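Local coordinates for protein DyP-type peroxidase (Thermobifida cellulosilytica, PDB 4GS1) that probably uses its bound heme and hydrogen peroxide to oxidise dyes and related compounds, as other dye-decolourising peroxidases do, at residues F56-P61 against A67-G72; A74-T79 against P174-R179; T79-A84 against R386-D391; A103-T108 against P158-A163; L149-G154 against D166-A171. All coordinates share one frame; numbering follows the deposited sequence.

Contact 1: F56-P61 against A67-G72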
# COMPACT_ATOMS: atom_id res chain seq x y z
N PHE B 56 -0.11 -19.00 4.72
CA PHE B 56 0.69 -19.53 5.84
C PHE B 56 1.01 -21.00 5.64
O PHE B 56 0.23 -21.72 5.02
CB PHE B 56 -0.11 -19.47 7.15
CG PHE B 56 -0.56 -18.09 7.57
CD1 PHE B 56 0.13 -17.39 8.56
CD2 PHE B 56 -1.71 -17.51 7.03
CE1 PHE B 56 -0.30 -16.14 8.98
CE2 PHE B 56 -2.14 -16.26 7.44
CZ PHE B 56 -1.44 -15.57 8.41
N ASP B 57 2.12 -21.45 6.22
CA ASP B 57 2.36 -22.88 6.36
C ASP B 57 2.32 -23.26 7.83
O ASP B 57 2.63 -22.42 8.69
CB ASP B 57 3.73 -23.27 5.80
CG ASP B 57 3.79 -23.16 4.30
OD1 ASP B 57 2.75 -23.41 3.65
OD2 ASP B 57 4.87 -22.82 3.77
N LEU B 58 1.97 -24.50 8.13
CA LEU B 58 2.19 -25.03 9.48
C LEU B 58 3.69 -25.12 9.73
O LEU B 58 4.44 -25.57 8.86
CB LEU B 58 1.57 -26.42 9.64
CG LEU B 58 0.05 -26.49 9.69
CD1 LEU B 58 -0.38 -27.93 9.95
CD2 LEU B 58 -0.47 -25.58 10.79
N ALA B 59 4.12 -24.69 10.90
CA ALA B 59 5.54 -24.80 11.27
C ALA B 59 5.91 -26.24 11.60
O ALA B 59 5.05 -27.06 11.91
CB ALA B 59 5.84 -23.91 12.45
N GLU B 60 7.20 -26.54 11.52
CA GLU B 60 7.73 -27.84 11.92
C GLU B 60 7.97 -27.82 13.44
O GLU B 60 8.00 -26.75 14.04
CB GLU B 60 9.04 -28.11 11.17
CG GLU B 60 8.90 -28.19 9.66
CD GLU B 60 8.19 -29.45 9.19
OE1 GLU B 60 7.89 -30.32 10.03
OE2 GLU B 60 7.91 -29.55 7.98
N PRO B 61 8.13 -29.00 14.05
CA PRO B 61 7.98 -30.32 13.44
C PRO B 61 6.54 -30.83 13.51
O PRO B 61 6.29 -31.98 13.16
CB PRO B 61 8.92 -31.21 14.26
CG PRO B 61 9.00 -30.56 15.59
CD PRO B 61 8.75 -29.08 15.39
N ALA B 67 -0.83 -36.40 13.10
CA ALA B 67 -1.62 -36.06 14.28
C ALA B 67 -1.31 -34.64 14.77
O ALA B 67 -2.22 -33.88 15.11
CB ALA B 67 -1.39 -37.07 15.39
N ALA B 68 -0.03 -34.28 14.80
CA ALA B 68 0.37 -32.94 15.21
C ALA B 68 -0.10 -31.88 14.22
O ALA B 68 -0.43 -30.76 14.61
CB ALA B 68 1.88 -32.86 15.37
N ALA B 69 -0.11 -32.23 12.93
CA ALA B 69 -0.54 -31.30 11.89
C ALA B 69 -2.04 -31.03 12.01
O ALA B 69 -2.49 -29.90 11.84
CB ALA B 69 -0.19 -31.85 10.50
N ARG B 70 -2.81 -32.08 12.30
CA ARG B 70 -4.24 -31.93 12.51
C ARG B 70 -4.51 -31.06 13.73
O ARG B 70 -5.38 -30.19 13.70
CB ARG B 70 -4.89 -33.30 12.67
CG ARG B 70 -6.40 -33.26 12.82
CD ARG B 70 -6.99 -34.66 12.91
NE ARG B 70 -6.91 -35.38 11.64
CZ ARG B 70 -7.84 -35.34 10.69
NH1 ARG B 70 -8.93 -34.60 10.85
NH2 ARG B 70 -7.67 -36.03 9.57
N GLU B 71 -3.76 -31.29 14.80
CA GLU B 71 -3.89 -30.48 16.01
C GLU B 71 -3.49 -29.03 15.74
O GLU B 71 -4.14 -28.10 16.22
CB GLU B 71 -3.03 -31.06 17.14
CG GLU B 71 -3.40 -30.52 18.52
CD GLU B 71 -4.85 -30.82 18.87
OE1 GLU B 71 -5.34 -31.92 18.54
OE2 GLU B 71 -5.50 -29.94 19.47
N GLY B 72 -2.43 -28.85 14.96
CA GLY B 72 -1.98 -27.51 14.59
C GLY B 72 -3.00 -26.76 13.75
O GLY B 72 -3.26 -25.57 13.97
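Leu58 reaches from the end of strand 50-58 to Ala69 and Gly72 of helix 66-90, and its two methyl groups meet different parts of one turn. Leu58 CD1 lies against the backbone of Ala69, 3.5 Å from Ala69 O, and is also 4.0 Å from Ala69 CB. The other branch, Leu58 CD2, comes to 4.1 Å from Gly72 C. The fork therefore straddles residues three apart in the helix, one prong on a carbonyl and a methyl, the other on bare backbone where Gly72 has no side chain.

The torsions explain this reach. CG stands anti to the carbonyl carbon of Leu58 and beside its backbone N (chi1 -71°), and the next torsion carries CD1 out to full extension, leaving CD2 as the side branch. Ala69 meets the leucine more with its flank than head-on, since its CB does not point straight at the strand. No hydrogen bond crosses the contact; the helix keeps its own pattern, with Gly72 N bonded to Ala68 O at 2.8 Å.

This is the first strand-to-helix step of the ferredoxin-like N-terminal half, closed by a short connection. Leu58 also touches Leu149 of the adjacent strand 149-155 and Arg63 in the connecting loop, while its N bonds to Asp148. On the opposite flank of strand 50-58, strand 176-185 continues the sheet, pairing with Asp57 and Ala59 through backbone hydrogen bonds.

Contact 2: A74-T79 against P174-R179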
# COMPACT_ATOMS: atom_id res chain seq x y z
N ALA B 74 -6.26 -27.31 13.72
CA ALA B 74 -7.36 -26.98 14.62
C ALA B 74 -7.07 -25.71 15.41
O ALA B 74 -7.92 -24.83 15.50
CB ALA B 74 -7.61 -28.13 15.57
N THR B 75 -5.86 -25.63 15.97
CA THR B 75 -5.45 -24.47 16.75
C THR B 75 -5.51 -23.18 15.94
O THR B 75 -6.07 -22.18 16.39
CB THR B 75 -4.01 -24.65 17.28
OG1 THR B 75 -3.98 -25.72 18.23
CG2 THR B 75 -3.53 -23.37 17.95
N ALA B 76 -4.92 -23.20 14.75
CA ALA B 76 -4.86 -22.00 13.93
C ALA B 76 -6.25 -21.57 13.47
O ALA B 76 -6.63 -20.40 13.59
CB ALA B 76 -3.96 -22.23 12.72
N LEU B 77 -7.01 -22.51 12.92
CA LEU B 77 -8.33 -22.20 12.38
C LEU B 77 -9.30 -21.68 13.45
O LEU B 77 -10.03 -20.71 13.21
CB LEU B 77 -8.92 -23.41 11.65
CG LEU B 77 -8.20 -23.83 10.35
CD1 LEU B 77 -8.64 -25.22 9.93
CD2 LEU B 77 -8.48 -22.85 9.22
N ARG B 78 -9.29 -22.30 14.62
CA ARG B 78 -10.14 -21.84 15.73
C ARG B 78 -9.73 -20.46 16.21
O ARG B 78 -10.57 -19.59 16.44
CB ARG B 78 -10.13 -22.82 16.91
CG ARG B 78 -11.11 -22.41 18.02
CD ARG B 78 -10.78 -23.01 19.39
NE ARG B 78 -10.10 -24.30 19.29
CZ ARG B 78 -8.81 -24.49 19.59
NH1 ARG B 78 -8.07 -23.48 20.03
NH2 ARG B 78 -8.27 -25.69 19.46
N THR B 79 -8.43 -20.26 16.37
CA THR B 79 -7.92 -18.98 16.85
C THR B 79 -8.29 -17.84 15.90
O THR B 79 -8.78 -16.80 16.34
CB THR B 79 -6.40 -19.04 17.06
OG1 THR B 79 -6.11 -20.02 18.07
CG2 THR B 79 -5.86 -17.69 17.50
N PRO B 174 3.61 -19.48 17.32
CA PRO B 174 4.46 -19.94 16.23
C PRO B 174 3.92 -21.17 15.53
O PRO B 174 4.66 -21.76 14.74
CB PRO B 174 5.75 -20.30 16.96
CG PRO B 174 5.25 -20.86 18.27
CD PRO B 174 3.96 -20.12 18.60
N THR B 175 2.67 -21.58 15.77
CA THR B 175 2.20 -22.77 15.06
C THR B 175 2.08 -22.54 13.54
O THR B 175 2.20 -23.48 12.75
CB THR B 175 0.95 -23.46 15.68
OG1 THR B 175 -0.13 -23.44 14.74
CG2 THR B 175 0.53 -22.80 16.98
N THR B 176 1.88 -21.28 13.14
CA THR B 176 1.87 -20.90 11.72
C THR B 176 3.05 -20.00 11.39
O THR B 176 3.56 -19.28 12.26
CB THR B 176 0.58 -20.14 11.34
OG1 THR B 176 0.42 -19.00 12.19
CG2 THR B 176 -0.65 -21.02 11.45
N THR B 177 3.48 -20.03 10.12
CA THR B 177 4.54 -19.15 9.61
C THR B 177 4.05 -18.55 8.30
O THR B 177 3.47 -19.26 7.48
CB THR B 177 5.83 -19.93 9.32
OG1 THR B 177 6.22 -20.68 10.49
CG2 THR B 177 6.94 -18.97 8.95
N VAL B 178 4.27 -17.25 8.09
CA VAL B 178 3.91 -16.64 6.82
C VAL B 178 4.75 -17.21 5.67
O VAL B 178 5.98 -17.24 5.74
CB VAL B 178 4.05 -15.10 6.85
CG1 VAL B 178 3.83 -14.52 5.47
CG2 VAL B 178 3.03 -14.49 7.81
N ARG B 179 4.07 -17.66 4.61
CA ARG B 179 4.75 -18.15 3.41
C ARG B 179 4.94 -17.03 2.39
O ARG B 179 6.05 -16.80 1.90
CB ARG B 179 3.96 -19.31 2.79
CG ARG B 179 4.65 -19.97 1.60
CD ARG B 179 3.81 -21.14 1.05
NE ARG B 179 4.44 -21.74 -0.13
CZ ARG B 179 5.33 -22.73 -0.07
NH1 ARG B 179 5.69 -23.25 1.11
NH2 ARG B 179 5.87 -23.20 -1.18
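Ala76 and Thr176 meet where helix 66-90 packs on a strand that is outermost, within this chain, in the four-stranded antiparallel sheet of the ferredoxin-like fold. The closest cross-contacts are between methyl groups. Ala76 CB is 3.7 Å from Thr176 CG2, and beside them Thr75 CG2 lies 4.2 Å from Thr175 CG2 at the more exposed border. Thr176 can offer its methyl because chi1 of 56° places OG1 between the backbone N and the carbonyl carbon and turns CG2 to the helix. Leu149 of strand 149-155 touches both Ala76 and Thr176, continuing the apolar patch toward the middle of the sheet. Farther along the strand, Val178 packs on Trp328 of the second subunit.

Two of the threonine hydroxyls, those of Thr75 and Thr176, find partners outside the interface. Thr176 OG1 bonds to Thr172 OG1 at the end of helix 158-172, and Thr75 OG1 to Glu71 O one turn back in its own helix. Thr75 O is gripped twice by Thr79: the amide N donates at 3.0 Å and the hydroxyl OG1 at 2.7 Å. The two donors come from opposite faces of the carbonyl plane, the hydroxyl tilted 28° out of it. The hydroxyl bond holds the rotation of the Thr79 side chain, beside the routine helical N-H bond.

Thr175 is the odd one out. Its OG1 nearly eclipses its own carbonyl carbon (chi1 119°), and this buried hydroxyl has no polar partner in the model; across the contact it meets merely the methyl of Ala76, with Thr175 OG1 and Ala76 CB 4.5 Å apart.

Contact 3: T79-A84 against R386-D391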
# COMPACT_ATOMS: atom_id res chain seq x y z
N THR B 79 -8.43 -20.26 16.37
CA THR B 79 -7.92 -18.98 16.85
C THR B 79 -8.29 -17.84 15.90
O THR B 79 -8.78 -16.80 16.34
CB THR B 79 -6.40 -19.04 17.06
OG1 THR B 79 -6.11 -20.02 18.07
CG2 THR B 79 -5.86 -17.69 17.50
N TRP B 80 -8.05 -18.03 14.61
CA TRP B 80 -8.42 -17.00 13.63
C TRP B 80 -9.93 -16.75 13.63
O TRP B 80 -10.37 -15.61 13.50
CB TRP B 80 -7.96 -17.38 12.22
CG TRP B 80 -6.47 -17.27 11.99
CD1 TRP B 80 -5.58 -16.41 12.59
CD2 TRP B 80 -5.70 -18.06 11.07
NE1 TRP B 80 -4.31 -16.62 12.09
CE2 TRP B 80 -4.36 -17.63 11.15
CE3 TRP B 80 -6.02 -19.08 10.17
CZ2 TRP B 80 -3.34 -18.19 10.38
CZ3 TRP B 80 -5.01 -19.64 9.40
CH2 TRP B 80 -3.68 -19.20 9.52
N ALA B 81 -10.72 -17.81 13.78
CA ALA B 81 -12.17 -17.64 13.80
C ALA B 81 -12.61 -16.85 15.02
O ALA B 81 -13.50 -16.00 14.92
CB ALA B 81 -12.87 -18.99 13.75
N GLU B 82 -11.99 -17.11 16.17
CA GLU B 82 -12.30 -16.36 17.38
C GLU B 82 -11.97 -14.88 17.24
O GLU B 82 -12.76 -14.01 17.63
CB GLU B 82 -11.56 -16.95 18.59
CG GLU B 82 -12.09 -18.31 19.00
CD GLU B 82 -11.21 -19.00 20.03
OE1 GLU B 82 -10.07 -18.54 20.25
OE2 GLU B 82 -11.66 -20.01 20.61
N HIS B 83 -10.80 -14.58 16.68
CA HIS B 83 -10.41 -13.19 16.48
C HIS B 83 -11.27 -12.52 15.40
O HIS B 83 -11.59 -11.34 15.53
CB HIS B 83 -8.92 -13.10 16.13
CG HIS B 83 -8.02 -13.33 17.30
ND1 HIS B 83 -7.16 -12.37 17.79
CD2 HIS B 83 -7.86 -14.41 18.10
CE1 HIS B 83 -6.50 -12.85 18.82
NE2 HIS B 83 -6.90 -14.09 19.03
N ALA B 84 -11.63 -13.26 14.36
CA ALA B 84 -12.45 -12.69 13.30
C ALA B 84 -13.80 -12.26 13.88
O ALA B 84 -14.33 -11.22 13.51
CB ALA B 84 -12.65 -13.69 12.18
N ARG B 386 -19.34 -22.91 15.07
CA ARG B 386 -18.20 -23.67 14.58
C ARG B 386 -17.24 -22.77 13.81
O ARG B 386 -17.63 -21.69 13.36
CB ARG B 386 -18.67 -24.82 13.68
CG ARG B 386 -19.70 -25.73 14.33
CD ARG B 386 -20.18 -26.82 13.39
NE ARG B 386 -19.14 -27.79 13.07
CZ ARG B 386 -18.70 -28.71 13.92
NH1 ARG B 386 -19.18 -28.78 15.15
NH2 ARG B 386 -17.75 -29.56 13.54
N TYR B 387 -15.99 -23.21 13.68
CA TYR B 387 -14.99 -22.46 12.90
C TYR B 387 -14.84 -23.08 11.51
O TYR B 387 -15.12 -24.27 11.33
CB TYR B 387 -13.65 -22.39 13.65
CG TYR B 387 -12.97 -23.72 13.94
CD1 TYR B 387 -13.08 -24.32 15.19
CD2 TYR B 387 -12.19 -24.34 12.98
CE1 TYR B 387 -12.44 -25.52 15.46
CE2 TYR B 387 -11.54 -25.53 13.24
CZ TYR B 387 -11.67 -26.12 14.48
OH TYR B 387 -11.02 -27.32 14.70
N PRO B 388 -14.42 -22.28 10.51
CA PRO B 388 -14.27 -22.82 9.16
C PRO B 388 -13.24 -23.94 9.14
O PRO B 388 -12.12 -23.75 9.60
CB PRO B 388 -13.76 -21.62 8.35
CG PRO B 388 -14.34 -20.44 9.06
CD PRO B 388 -14.28 -20.81 10.53
N GLY B 389 -13.64 -25.11 8.63
CA GLY B 389 -12.75 -26.25 8.57
C GLY B 389 -12.89 -27.19 9.76
O GLY B 389 -12.20 -28.21 9.84
N GLN B 390 -13.78 -26.86 10.69
CA GLN B 390 -13.95 -27.71 11.88
C GLN B 390 -14.48 -29.10 11.48
O GLN B 390 -14.09 -30.11 12.08
CB GLN B 390 -14.86 -27.04 12.92
CG GLN B 390 -14.95 -27.79 14.26
CD GLN B 390 -15.58 -26.98 15.38
OE1 GLN B 390 -15.95 -25.81 15.19
NE2 GLN B 390 -15.71 -27.58 16.55
N ASP B 391 -15.33 -29.14 10.46
CA ASP B 391 -15.82 -30.41 9.92
C ASP B 391 -14.68 -31.27 9.37
O ASP B 391 -14.70 -32.49 9.47
CB ASP B 391 -16.85 -30.18 8.81
CG ASP B 391 -18.15 -29.60 9.32
OD1 ASP B 391 -18.41 -29.70 10.54
OD2 ASP B 391 -18.93 -29.05 8.50
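The ring of Tyr387 carries Gln390 on one face, with Gln390 CB 3.5 Å above the plane and over the ring centre, while its root meets the helix: Tyr387 CB is 3.5 Å from Ala81 CB. The other face lies against helix 66-90, with Arg78 CB over it and Leu77 and Ala74 toward its rim, so the ring is held between glutamine and helix. The Arg386 guanidinium lies over the end of the same glutamine, with Gln390 CD 3.8 Å above its centre. The carboxamide is tied down too, Gln390 OE1 taking the backbone Tyr387 N at 3.0 Å in the carbonyl plane.

Within 79-84, Ala81 alone touches the turn. Ala81 CB points into it and, besides the tyrosine, lies 4.0 Å from Pro388 CD. Tyr387 CG sits between its own backbone N and carbonyl carbon (chi1 62°), which swings the phenol away along the helix. The chain behind is a type II beta turn from Tyr387 to Gln390, closed by Gln390 N to Tyr387 O, with Gly389 in the positive-phi place. A salt bridge joins Arg386 NH2 to Asp391 OD1 at 3.1 Å, though its hydrogen bonds are bent and weak.

The C-terminal tail of the chain is thereby laid against helix 66-90, just before the short helix 390-393. On the side of Trp80, that long helix packs on strand 149-155, and Trp80 also bonds to Leu168 of helix 158-172.

Contact 4: A103-T108 against P158-A163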
# COMPACT_ATOMS: atom_id res chain seq x y z
N ALA B 103 -14.88 0.70 9.13
CA ALA B 103 -14.27 0.57 7.80
C ALA B 103 -14.47 -0.79 7.13
O ALA B 103 -13.58 -1.27 6.41
CB ALA B 103 -12.78 0.91 7.87
N SER B 104 -15.64 -1.39 7.34
CA SER B 104 -16.02 -2.62 6.62
C SER B 104 -15.03 -3.76 6.80
O SER B 104 -14.83 -4.56 5.88
CB SER B 104 -16.20 -2.34 5.12
OG SER B 104 -17.29 -1.44 4.90
N LEU B 105 -14.40 -3.83 7.97
CA LEU B 105 -13.36 -4.84 8.23
C LEU B 105 -13.93 -6.25 8.10
O LEU B 105 -14.94 -6.57 8.72
CB LEU B 105 -12.75 -4.64 9.61
CG LEU B 105 -11.73 -5.68 10.07
CD1 LEU B 105 -10.56 -5.72 9.10
CD2 LEU B 105 -11.25 -5.34 11.48
N MET B 106 -13.27 -7.08 7.29
CA MET B 106 -13.74 -8.44 7.06
C MET B 106 -12.58 -9.42 6.95
O MET B 106 -11.53 -9.08 6.41
CB MET B 106 -14.61 -8.50 5.79
CG MET B 106 -13.98 -7.82 4.56
SD MET B 106 -15.03 -7.94 3.08
CE MET B 106 -16.43 -6.94 3.53
N VAL B 107 -12.80 -10.63 7.47
CA VAL B 107 -11.78 -11.68 7.51
C VAL B 107 -12.30 -12.96 6.86
O VAL B 107 -13.39 -13.44 7.22
CB VAL B 107 -11.35 -11.99 8.97
CG1 VAL B 107 -10.24 -13.04 8.99
CG2 VAL B 107 -10.87 -10.73 9.68
N THR B 108 -11.54 -13.50 5.91
CA THR B 108 -11.85 -14.75 5.23
C THR B 108 -10.79 -15.79 5.57
O THR B 108 -9.60 -15.49 5.54
CB THR B 108 -11.82 -14.58 3.70
OG1 THR B 108 -12.45 -13.34 3.34
CG2 THR B 108 -12.53 -15.75 3.00
N PRO B 158 -6.46 1.70 5.48
CA PRO B 158 -5.22 0.91 5.55
C PRO B 158 -4.69 0.73 6.98
O PRO B 158 -3.97 -0.24 7.23
CB PRO B 158 -4.23 1.72 4.71
CG PRO B 158 -4.72 3.15 4.86
CD PRO B 158 -6.23 3.01 4.83
N MET B 159 -5.00 1.64 7.89
CA MET B 159 -4.56 1.50 9.27
C MET B 159 -5.42 0.49 10.03
O MET B 159 -4.91 -0.33 10.80
CB MET B 159 -4.55 2.87 9.97
CG MET B 159 -3.95 2.84 11.34
SD MET B 159 -2.23 2.31 11.30
CE MET B 159 -1.57 3.40 12.56
N VAL B 160 -6.73 0.52 9.80
CA VAL B 160 -7.60 -0.52 10.34
C VAL B 160 -7.12 -1.88 9.83
O VAL B 160 -6.98 -2.83 10.61
CB VAL B 160 -9.06 -0.28 9.93
CG1 VAL B 160 -9.94 -1.48 10.35
CG2 VAL B 160 -9.57 1.01 10.56
N LEU B 161 -6.82 -1.96 8.54
CA LEU B 161 -6.34 -3.21 7.95
C LEU B 161 -5.04 -3.69 8.56
O LEU B 161 -4.94 -4.85 8.94
CB LEU B 161 -6.19 -3.06 6.43
CG LEU B 161 -5.60 -4.26 5.69
CD1 LEU B 161 -6.45 -5.49 5.89
CD2 LEU B 161 -5.47 -3.94 4.19
N ALA B 162 -4.04 -2.81 8.67
CA ALA B 162 -2.74 -3.24 9.20
C ALA B 162 -2.84 -3.72 10.64
O ALA B 162 -2.16 -4.66 11.04
CB ALA B 162 -1.71 -2.11 9.07
N ALA B 163 -3.70 -3.08 11.43
CA ALA B 163 -3.87 -3.47 12.82
C ALA B 163 -4.50 -4.86 12.91
O ALA B 163 -4.08 -5.68 13.72
CB ALA B 163 -4.72 -2.44 13.57
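Val160 has more of its surface buried by this contact than any other residue, its two methyls split between two partners. Val160 CG1 reaches Leu105 CD2 at 4.2 Å, and Val160 CG2 reaches Ala103 CB, also at 4.2 Å. A chi1 of 173° spreads these methyls as a fork toward the lead-in to strand 106-111. That strand is an edge strand, within this chain, of the ferredoxin-like sheet, and its lead-in here packs on the first turns of helix 158-172.

Leu105 answers with one branch, CD2, while also touching Val153 and Ala155 of the neighbouring strand and Leu87 of helix 66-90. It therefore fills the angle between sheet and both helices. Ala103 supplies a single methyl, turned toward the helix. Both it and Ser104 have left-handed backbone angles (phi 55° and 57°), a tight bend that brings the chain past Val160 before it straightens into the strand at Met106.

The first turn of helix 158-172 is held separately, by Asp157 OD2, which takes the amides of Met159 and Val160. Pro158, Met159 and Ala162 pack against the second subunit, on Phe185 and Asn201 of that chain, so this end of the helix lies between the strand lead-in and the dimer partner.

All three touching residues are buried. The contact consequently rests on apolar burial and on methyl groups at ordinary van der Waals spacing, with no directional bond between the segments.

Contact 5: L149-G154 against D166-A171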
# COMPACT_ATOMS: atom_id res chain seq x y z
N LEU B 149 -2.55 -22.70 4.54
CA LEU B 149 -3.65 -21.91 5.09
C LEU B 149 -3.63 -20.50 4.51
O LEU B 149 -2.59 -20.02 4.05
CB LEU B 149 -3.52 -21.81 6.61
CG LEU B 149 -3.66 -23.13 7.38
CD1 LEU B 149 -3.03 -23.01 8.78
CD2 LEU B 149 -5.13 -23.52 7.47
N MET B 150 -4.78 -19.83 4.56
CA MET B 150 -4.92 -18.49 3.99
C MET B 150 -5.79 -17.58 4.86
O MET B 150 -6.80 -18.01 5.41
CB MET B 150 -5.52 -18.61 2.58
CG MET B 150 -5.63 -17.33 1.81
SD MET B 150 -7.15 -16.42 2.13
CE MET B 150 -8.39 -17.70 1.94
N LEU B 151 -5.38 -16.32 4.99
CA LEU B 151 -6.27 -15.27 5.48
C LEU B 151 -6.41 -14.21 4.39
O LEU B 151 -5.41 -13.80 3.78
CB LEU B 151 -5.75 -14.62 6.77
CG LEU B 151 -5.78 -15.44 8.05
CD1 LEU B 151 -5.17 -14.65 9.20
CD2 LEU B 151 -7.22 -15.83 8.38
N GLN B 152 -7.64 -13.79 4.11
CA GLN B 152 -7.87 -12.59 3.31
C GLN B 152 -8.44 -11.58 4.30
O GLN B 152 -9.48 -11.83 4.91
CB GLN B 152 -8.87 -12.83 2.17
CG GLN B 152 -9.19 -11.56 1.36
CD GLN B 152 -10.30 -11.74 0.34
OE1 GLN B 152 -11.35 -12.32 0.63
NE2 GLN B 152 -10.07 -11.23 -0.85
N VAL B 153 -7.75 -10.46 4.49
CA VAL B 153 -8.22 -9.43 5.40
C VAL B 153 -8.50 -8.19 4.57
O VAL B 153 -7.67 -7.78 3.77
CB VAL B 153 -7.18 -9.13 6.49
CG1 VAL B 153 -7.81 -8.31 7.61
CG2 VAL B 153 -6.58 -10.42 7.07
N GLY B 154 -9.68 -7.59 4.75
CA GLY B 154 -10.03 -6.44 3.95
C GLY B 154 -10.60 -5.32 4.81
O GLY B 154 -11.22 -5.58 5.82
N ASP B 166 -1.84 -7.59 11.83
CA ASP B 166 -0.80 -7.87 12.83
C ASP B 166 -1.38 -8.70 13.97
O ASP B 166 -0.74 -9.63 14.48
CB ASP B 166 -0.16 -6.57 13.33
CG ASP B 166 0.71 -5.89 12.27
OD1 ASP B 166 1.18 -6.59 11.35
OD2 ASP B 166 0.93 -4.66 12.36
N GLU B 167 -2.61 -8.38 14.35
CA GLU B 167 -3.30 -9.15 15.39
C GLU B 167 -3.50 -10.62 14.99
O GLU B 167 -3.18 -11.52 15.77
CB GLU B 167 -4.64 -8.49 15.74
CG GLU B 167 -5.49 -9.29 16.71
CD GLU B 167 -6.80 -8.60 17.05
OE1 GLU B 167 -6.85 -7.35 17.07
OE2 GLU B 167 -7.79 -9.32 17.30
N LEU B 168 -4.00 -10.85 13.78
CA LEU B 168 -4.28 -12.22 13.34
C LEU B 168 -3.02 -13.06 13.17
O LEU B 168 -3.00 -14.24 13.56
CB LEU B 168 -5.10 -12.21 12.04
CG LEU B 168 -6.56 -11.78 12.20
CD1 LEU B 168 -7.13 -11.27 10.86
CD2 LEU B 168 -7.41 -12.93 12.71
N VAL B 169 -1.97 -12.47 12.61
CA VAL B 169 -0.74 -13.22 12.37
C VAL B 169 -0.06 -13.56 13.70
O VAL B 169 0.41 -14.69 13.89
CB VAL B 169 0.22 -12.42 11.47
CG1 VAL B 169 1.58 -13.13 11.38
CG2 VAL B 169 -0.39 -12.28 10.08
N ALA B 170 -0.03 -12.60 14.61
CA ALA B 170 0.63 -12.82 15.90
C ALA B 170 -0.15 -13.83 16.74
O ALA B 170 0.44 -14.53 17.57
CB ALA B 170 0.78 -11.52 16.64
N ALA B 171 -1.46 -13.92 16.52
CA ALA B 171 -2.31 -14.78 17.34
C ALA B 171 -1.98 -16.27 17.19
O ALA B 171 -2.16 -17.04 18.13
CB ALA B 171 -3.79 -14.53 17.04
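Leu168 overlaps two side chains that rise from the same face of strand 149-155: Leu151 lies against its root and Val153 meets its end. Together they form part of a beta-alpha-beta crossover in the ferredoxin-like fold, where helix 158-172 leaves this strand, runs over the sheet and leads into strand 176-185, with strand 50-58 lying between the two.

The two meetings differ in kind. Leu151 and Leu168 cross obliquely, Leu151 CD1 coming to 3.7 Å from Leu168 CB, so the strand residue touches close to the helix backbone. In Leu151 a chi1 of -71° tucks CG beside the backbone N, and an extended chi2 sends CD1 outward to the helix. Val153 and Leu168 instead approach tip to tip. Of the valine's two methyls, CG2 is the branch directed at Leu168.

Around this patch Leu151 also touches Trp80 and Phe56, and Val153 touches Leu161, Ala164 and Val165 from earlier turns of the helix. Glu167, beside Leu168, makes a salt bridge to Arg86 and a hydrogen bond to His83, both on helix 66-90. On the outer side Asp166 forms a salt bridge to Arg334 of the second subunit, and Val169 packs on Trp328 of that same neighbouring chain, so the helix joins the sheet on one side and the dimer partner on another. Where the side-chain ends meet, Val153 CG2 stands 3.9 Å from Leu168 CD1.

Contacts 1, 2, 4 and 5 join helices 66-90 and 158-172 to one four-stranded sheet, while contact 3 lays the C-terminal tail on helix 66-90. Contacts 1 and 2 are neighbours, centres about 8 Å apart, tied by the salt bridge from Asp57 OD2 to Arg179 NH1 at 2.8 Å. Contacts 2 and 3 share Thr79, and contact 5 touches both of them; it lies about 10 Å from contact 4, measured between centres. Contacts 1 and 4 are the far ends, about 27 Å between centres. The heme pocket is built from residues between 201 and 371, a range none of the five enters.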